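Local atomic coordinates of TRAP dicarboxylate transporter-DctP subunit (Desulfovibrio salexigens, PDB entry 4N6D), a protein that probably binds small organic acids in the periplasm as the solute-binding component of a TRAP-type transport system. Residues D162-K165 and G166-V169; S172-L175 and S176-E180. One frame throughout, in Å; residues are numbered along the deposited sequence. Where two conformers were deposited one is given.

Overall arrangement
Interactions 1 and 2 follow one another along the chain without overlapping. Residues 162-169 form a turn that runs into strand 168-170, and residues 172-180 run from a loop residue, Ser172, into helix 173-181, which follows that strand. Strand, helix and the parallel strand 185-187 make up a beta-alpha-beta unit, so interaction 1 shapes the entry to the unit and interaction 2 the start of its helix. Their centres lie about 13 Å apart, on the same side of the chain's centre, and the two touch where Val169 CB packs on Leu179 CD1 at 3.8 Å. Both lie within the solute-binding protein family 7 region; the centre of interaction 1 is the more peripheral, about 25 Å from the chain centre.

Interaction 1 of 2, residues D162-K165 and G166-V169; sequences DDLK and GLEV
Leu167 returns to Leu164 across a type II beta turn, the bend that delivers the chain into strand 168-170. The evidence for the turn is both torsional and polar. Lys165 and Gly166 fill its two central positions, Lys165 with an extended backbone and Gly166 with a positive phi of 73°, and Leu167 N donates to Leu164 O at 3.0 Å, with an N-H...O angle of 163°. The bond is nearly straight at the hydrogen, but its donor stands above the carbonyl plane and not on a lone pair.

Gly166 is the third residue of the turn, the position at which a type II turn has positive phi. Its own N also lies near Leu164 O, but the angle is too poor for a hydrogen bond, and the turn is closed instead by the amide of Leu167.

The Leu167 side chain sets out toward 162-165. Its CB rests 3.3 Å from Leu164 O, beside the oxygen that its own amide holds. Outside the turn, Val158 touches both leucines; Leu182 adds to the packing on Leu164 and Lys204 to that on Leu167.

Leading into the bend, Lys165 N bonds to Asp162 O at 3.1 Å, while Asp163 OD2 accepts from Arg159 N. Beyond it, backbone hydrogen bonds between Thr185 and both Leu167 and Val169 join the emerging strand to strand 185-187. The apolar contact between the leucines is made by one methyl from each, as their side chains pass at an angle: with its CG anti to the backbone N (chi1 -170°), Leu167 carries CD2 over to Leu164 CD2, 4.0 Å away.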
ATOM      1  N   ASP A 162       1.717 -23.256  13.945  1.00 17.82           N
ATOM      2  CA  ASP A 162       1.025 -24.524  13.820  1.00 13.77           C
ATOM      3  C   ASP A 162      -0.445 -24.278  13.484  1.00 19.12           C
ATOM      4  O   ASP A 162      -1.047 -25.045  12.745  1.00 15.58           O
ATOM      5  CB  ASP A 162       1.177 -25.359  15.087  1.00 20.65           C
ATOM      6  CG  ASP A 162       0.596 -26.757  14.948  1.00 28.71           C
ATOM      7  OD1 ASP A 162       1.103 -27.539  14.112  1.00 27.03           O
ATOM      8  OD2 ASP A 162      -0.357 -27.077  15.693  1.00 30.98           O
ATOM      9  N   ASP A 163      -0.993 -23.181  13.995  1.00 17.47           N
ATOM     10  CA  ASP A 163      -2.397 -22.835  13.744  1.00 16.50           C
ATOM     11  C   ASP A 163      -2.669 -22.505  12.266  1.00 16.88           C
ATOM     12  O   ASP A 163      -3.822 -22.563  11.832  1.00 18.15           O
ATOM     13  CB  ASP A 163      -2.819 -21.649  14.606  1.00 13.82           C
ATOM     14  CG  ASP A 163      -2.892 -21.983  16.073  1.00 18.14           C
ATOM     15  OD1 ASP A 163      -3.161 -23.155  16.423  1.00 19.49           O
ATOM     16  OD2 ASP A 163      -2.699 -21.052  16.893  1.00 18.53           O
ATOM     17  N   LEU A 164      -1.628 -22.171  11.507  1.00 14.72           N
ATOM     18  CA  LEU A 164      -1.774 -21.867  10.078  1.00 14.49           C
ATOM     19  C   LEU A 164      -1.736 -23.105   9.191  1.00 17.14           C
ATOM     20  O   LEU A 164      -2.121 -23.033   8.026  1.00 19.73           O
ATOM     21  CB  LEU A 164      -0.688 -20.903   9.592  1.00 20.99           C
ATOM     22  CG  LEU A 164      -0.899 -19.430   9.911  1.00 21.66           C
ATOM     23  CD1 LEU A 164       0.287 -18.638   9.456  1.00 15.82           C
ATOM     24  CD2 LEU A 164      -2.178 -18.891   9.266  1.00 19.09           C
ATOM     25  N   LYS A 165      -1.280 -24.235   9.728  1.00 19.58           N
ATOM     26  CA  LYS A 165      -1.095 -25.421   8.905  1.00 23.37           C
ATOM     27  C   LYS A 165      -2.410 -25.861   8.320  1.00 21.51           C
ATOM     28  O   LYS A 165      -3.342 -26.198   9.046  1.00 23.89           O
ATOM     29  CB  LYS A 165      -0.494 -26.580   9.702  1.00 29.11           C
ATOM     30  CG  LYS A 165       0.857 -26.277  10.348  1.00 38.84           C
ATOM     31  CD  LYS A 165       1.926 -25.888   9.339  1.00 38.54           C
ATOM     32  CE  LYS A 165       3.307 -25.901   9.987  1.00 39.75           C
ATOM     33  NZ  LYS A 165       4.333 -25.291   9.113  1.00 47.81           N
ATOM     34  N   GLY A 166      -2.492 -25.853   6.998  1.00 19.94           N
ATOM     35  CA  GLY A 166      -3.680 -26.320   6.311  1.00 22.02           C
ATOM     36  C   GLY A 166      -4.857 -25.373   6.410  1.00 19.48           C
ATOM     37  O   GLY A 166      -5.964 -25.721   6.000  1.00 19.97           O
ATOM     38  N   LEU A 167      -4.627 -24.167   6.923  1.00 17.90           N
ATOM     39  CA  LEU A 167      -5.722 -23.217   7.127  1.00 16.77           C
ATOM     40  C   LEU A 167      -6.074 -22.520   5.823  1.00 19.06           C
ATOM     41  O   LEU A 167      -5.210 -21.906   5.204  1.00 16.08           O
ATOM     42  CB  LEU A 167      -5.345 -22.163   8.158  1.00 14.03           C
ATOM     43  CG  LEU A 167      -6.510 -21.283   8.613  1.00 15.77           C
ATOM     44  CD1 LEU A 167      -7.501 -22.076   9.434  1.00 19.90           C
ATOM     45  CD2 LEU A 167      -5.985 -20.117   9.420  1.00 17.09           C
ATOM     46  N   GLU A 168      -7.346 -22.599   5.426  1.00 18.38           N
ATOM     47  CA  GLU A 168      -7.802 -21.946   4.210  1.00 17.56           C
ATOM     48  C   GLU A 168      -7.986 -20.440   4.426  1.00 16.46           C
ATOM     49  O   GLU A 168      -8.772 -20.019   5.273  1.00 16.98           O
ATOM     50  CB  GLU A 168      -9.118 -22.580   3.754  1.00 16.95           C
ATOM     51  CG  GLU A 168      -9.003 -24.045   3.374  1.00 21.36           C
ATOM     52  CD  GLU A 168      -9.130 -25.026   4.551  1.00 29.61           C
ATOM     53  OE1 GLU A 168      -9.268 -24.609   5.727  1.00 23.32           O
ATOM     54  OE2 GLU A 168      -9.081 -26.243   4.277  1.00 32.83           O
ATOM     55  N   VAL A 169      -7.234 -19.620   3.686  1.00 14.50           N
ATOM     56  CA  VAL A 169      -7.257 -18.163   3.867  1.00 13.84           C
ATOM     57  C   VAL A 169      -7.335 -17.457   2.514  1.00 18.14           C
ATOM     58  O   VAL A 169      -6.616 -17.791   1.584  1.00 15.08           O
ATOM     59  CB  VAL A 169      -5.986 -17.657   4.593  1.00 12.86           C
ATOM     60  CG1 VAL A 169      -6.013 -16.146   4.757  1.00 13.77           C
ATOM     61  CG2 VAL A 169      -5.817 -18.335   5.969  1.00 16.62           C
TER

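Interaction 2 of 2, residues S172-L175 and S176-E180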
ATOM      1  N   SER A 172      -4.249 -13.435  -2.515  1.00 16.08           N
ATOM      2  CA  SER A 172      -3.819 -13.457  -3.889  1.00 14.94           C
ATOM      3  C   SER A 172      -2.375 -12.984  -3.937  1.00 13.18           C
ATOM      4  O   SER A 172      -1.816 -12.583  -2.914  1.00 14.73           O
ATOM      5  CB  SER A 172      -4.674 -12.513  -4.730  1.00 22.72           C
ATOM      6  OG  SER A 172      -4.388 -11.166  -4.393  1.00 26.75           O
ATOM      7  N   GLY A 173      -1.778 -13.018  -5.128  1.00 15.60           N
ATOM      8  CA  GLY A 173      -0.457 -12.428  -5.310  1.00 12.53           C
ATOM      9  C   GLY A 173       0.574 -12.871  -4.281  1.00 14.81           C
ATOM     10  O   GLY A 173       0.707 -14.056  -3.985  1.00 11.81           O
ATOM     11  N   ILE A 174       1.361 -11.924  -3.782  1.00 11.87           N
ATOM     12  CA  ILE A 174       2.461 -12.289  -2.888  1.00 12.59           C
ATOM     13  C   ILE A 174       1.976 -12.881  -1.576  1.00 12.92           C
ATOM     14  O   ILE A 174       2.667 -13.703  -0.965  1.00 13.71           O
ATOM     15  CB  ILE A 174       3.395 -11.092  -2.606  1.00 14.36           C
ATOM     16  CG1 ILE A 174       4.695 -11.578  -1.972  1.00 19.78           C
ATOM     17  CG2 ILE A 174       2.751 -10.078  -1.705  1.00 15.04           C
ATOM     18  CD1 ILE A 174       5.760 -10.544  -2.033  1.00 13.76           C
ATOM     19  N   LEU A 175       0.811 -12.449  -1.115  1.00 12.33           N
ATOM     20  CA  LEU A 175       0.282 -12.976   0.144  1.00 11.71           C
ATOM     21  C   LEU A 175      -0.054 -14.465   0.020  1.00 14.31           C
ATOM     22  O   LEU A 175       0.108 -15.223   0.972  1.00 13.08           O
ATOM     23  CB  LEU A 175      -0.939 -12.191   0.591  1.00 10.23           C
ATOM     24  CG  LEU A 175      -0.670 -10.727   0.942  1.00 12.62           C
ATOM     25  CD1 LEU A 175      -1.963 -10.089   1.401  1.00 15.73           C
ATOM     26  CD2 LEU A 175       0.408 -10.587   1.999  1.00 16.51           C
ATOM     27  N   SER A 176      -0.530 -14.895  -1.147  0.54 13.65           N
ATOM     28  CA  SER A 176      -0.753 -16.320  -1.360  0.54 14.20           C
ATOM     29  C   SER A 176       0.572 -17.067  -1.278  0.54 13.99           C
ATOM     30  O   SER A 176       0.659 -18.133  -0.680  0.54 12.02           O
ATOM     31  CB  SER A 176      -1.413 -16.591  -2.710  0.54 14.20           C
ATOM     32  OG  SER A 176      -2.753 -16.159  -2.682  0.54 14.63           O
ATOM     33  N   LYS A 177       1.608 -16.503  -1.891  1.00 13.92           N
ATOM     34  CA  LYS A 177       2.908 -17.158  -1.897  1.00 13.54           C
ATOM     35  C   LYS A 177       3.389 -17.322  -0.462  1.00 11.07           C
ATOM     36  O   LYS A 177       3.900 -18.393  -0.082  1.00 12.55           O
ATOM     37  CB  LYS A 177       3.918 -16.377  -2.746  1.00 11.74           C
ATOM     38  CG  LYS A 177       3.675 -16.474  -4.241  1.00 16.89           C
ATOM     39  CD  LYS A 177       4.638 -15.575  -5.024  1.00 22.24           C
ATOM     40  CE  LYS A 177       4.818 -16.060  -6.439  1.00 31.15           C
ATOM     41  NZ  LYS A 177       5.531 -17.366  -6.494  1.00 38.82           N
ATOM     42  N   ILE A 178       3.224 -16.264   0.330  1.00 10.53           N
ATOM     43  CA  ILE A 178       3.602 -16.308   1.739  1.00 11.16           C
ATOM     44  C   ILE A 178       2.823 -17.381   2.490  1.00 14.05           C
ATOM     45  O   ILE A 178       3.397 -18.202   3.212  1.00 13.11           O
ATOM     46  CB  ILE A 178       3.448 -14.934   2.370  1.00 11.96           C
ATOM     47  CG1 ILE A 178       4.494 -13.992   1.770  1.00 12.63           C
ATOM     48  CG2 ILE A 178       3.580 -15.025   3.876  1.00 13.08           C
ATOM     49  CD1 ILE A 178       4.283 -12.544   2.110  1.00 13.80           C
ATOM     50  N   LEU A 179       1.506 -17.417   2.315  1.00 13.15           N
ATOM     51  CA  LEU A 179       0.729 -18.465   2.964  1.00 11.20           C
ATOM     52  C   LEU A 179       1.193 -19.868   2.576  1.00 16.20           C
ATOM     53  O   LEU A 179       1.262 -20.751   3.427  1.00 15.90           O
ATOM     54  CB  LEU A 179      -0.749 -18.306   2.620  1.00 11.94           C
ATOM     55  CG  LEU A 179      -1.445 -17.131   3.296  1.00 13.10           C
ATOM     56  CD1 LEU A 179      -2.824 -16.929   2.679  1.00 15.51           C
ATOM     57  CD2 LEU A 179      -1.556 -17.366   4.785  1.00 15.66           C
ATOM     58  N   GLU A 180       1.478 -20.085   1.294  1.00 14.98           N
ATOM     59  CA  GLU A 180       1.920 -21.404   0.862  1.00 14.97           C
ATOM     60  C   GLU A 180       3.211 -21.743   1.606  1.00 15.34           C
ATOM     61  O   GLU A 180       3.376 -22.866   2.093  1.00 18.92           O
ATOM     62  CB  GLU A 180       2.132 -21.463  -0.657  1.00 23.59           C
ATOM     63  CG  GLU A 180       2.365 -22.877  -1.179  1.00 32.39           C
ATOM     64  CD  GLU A 180       1.158 -23.791  -0.984  1.00 42.61           C
ATOM     65  OE1 GLU A 180       0.015 -23.338  -1.230  1.00 43.03           O
ATOM     66  OE2 GLU A 180       1.354 -24.960  -0.581  1.00 49.15           O
TER
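Ser176 meets the start of the helix chiefly through its backbone. Its amide bonds to Ser172 O at 3.2 Å, with the donor well above the carbonyl plane, and makes a second, weak bond to Gly173 O. In the conformer described, Ser176 OG lies beside its backbone N and 3.1 Å from Ser172 CA; a second conformer makes this placement less certain.

Lys177 N also reaches Gly173 O, weakly, at 3.3 Å, so that one carbonyl takes two weak bonds. The lysine's CB packs on Ile174 O, and its chain then leads away from the 172-175 segment.

Regular alpha-helical pairing is clear at Ile178, whose N lies 2.9 Å from Ile174 O, with the donor tilted only 20° from the carbonyl plane. These are the first turns of helix 173-181, the crossover helix between parallel strands 168-170 and 185-187. The CD1 methyl of Ile178 lies near two residues of the preceding turn, 4.2 Å from Ile174 CG1 and 4.3 Å from Leu175 CD2. Helix 294-317 packs against this flank, with Leu307 touching Ile174, Lys177 and Ile178.

Leu179 N continues the pairing to Leu175 O, with an N-H...O angle of 168°. With Leu179 CG beside the backbone N (chi1 -72°), that carbon also sits 3.4 Å from Leu175 O. Leu175 and Leu179 both touch Phe207 of strand 205-208, and Leu179 further meets Pro186.

Glu180 N bonds to Ser176 O at 2.9 Å, while its side chain touches Pro186 of strand 185-187.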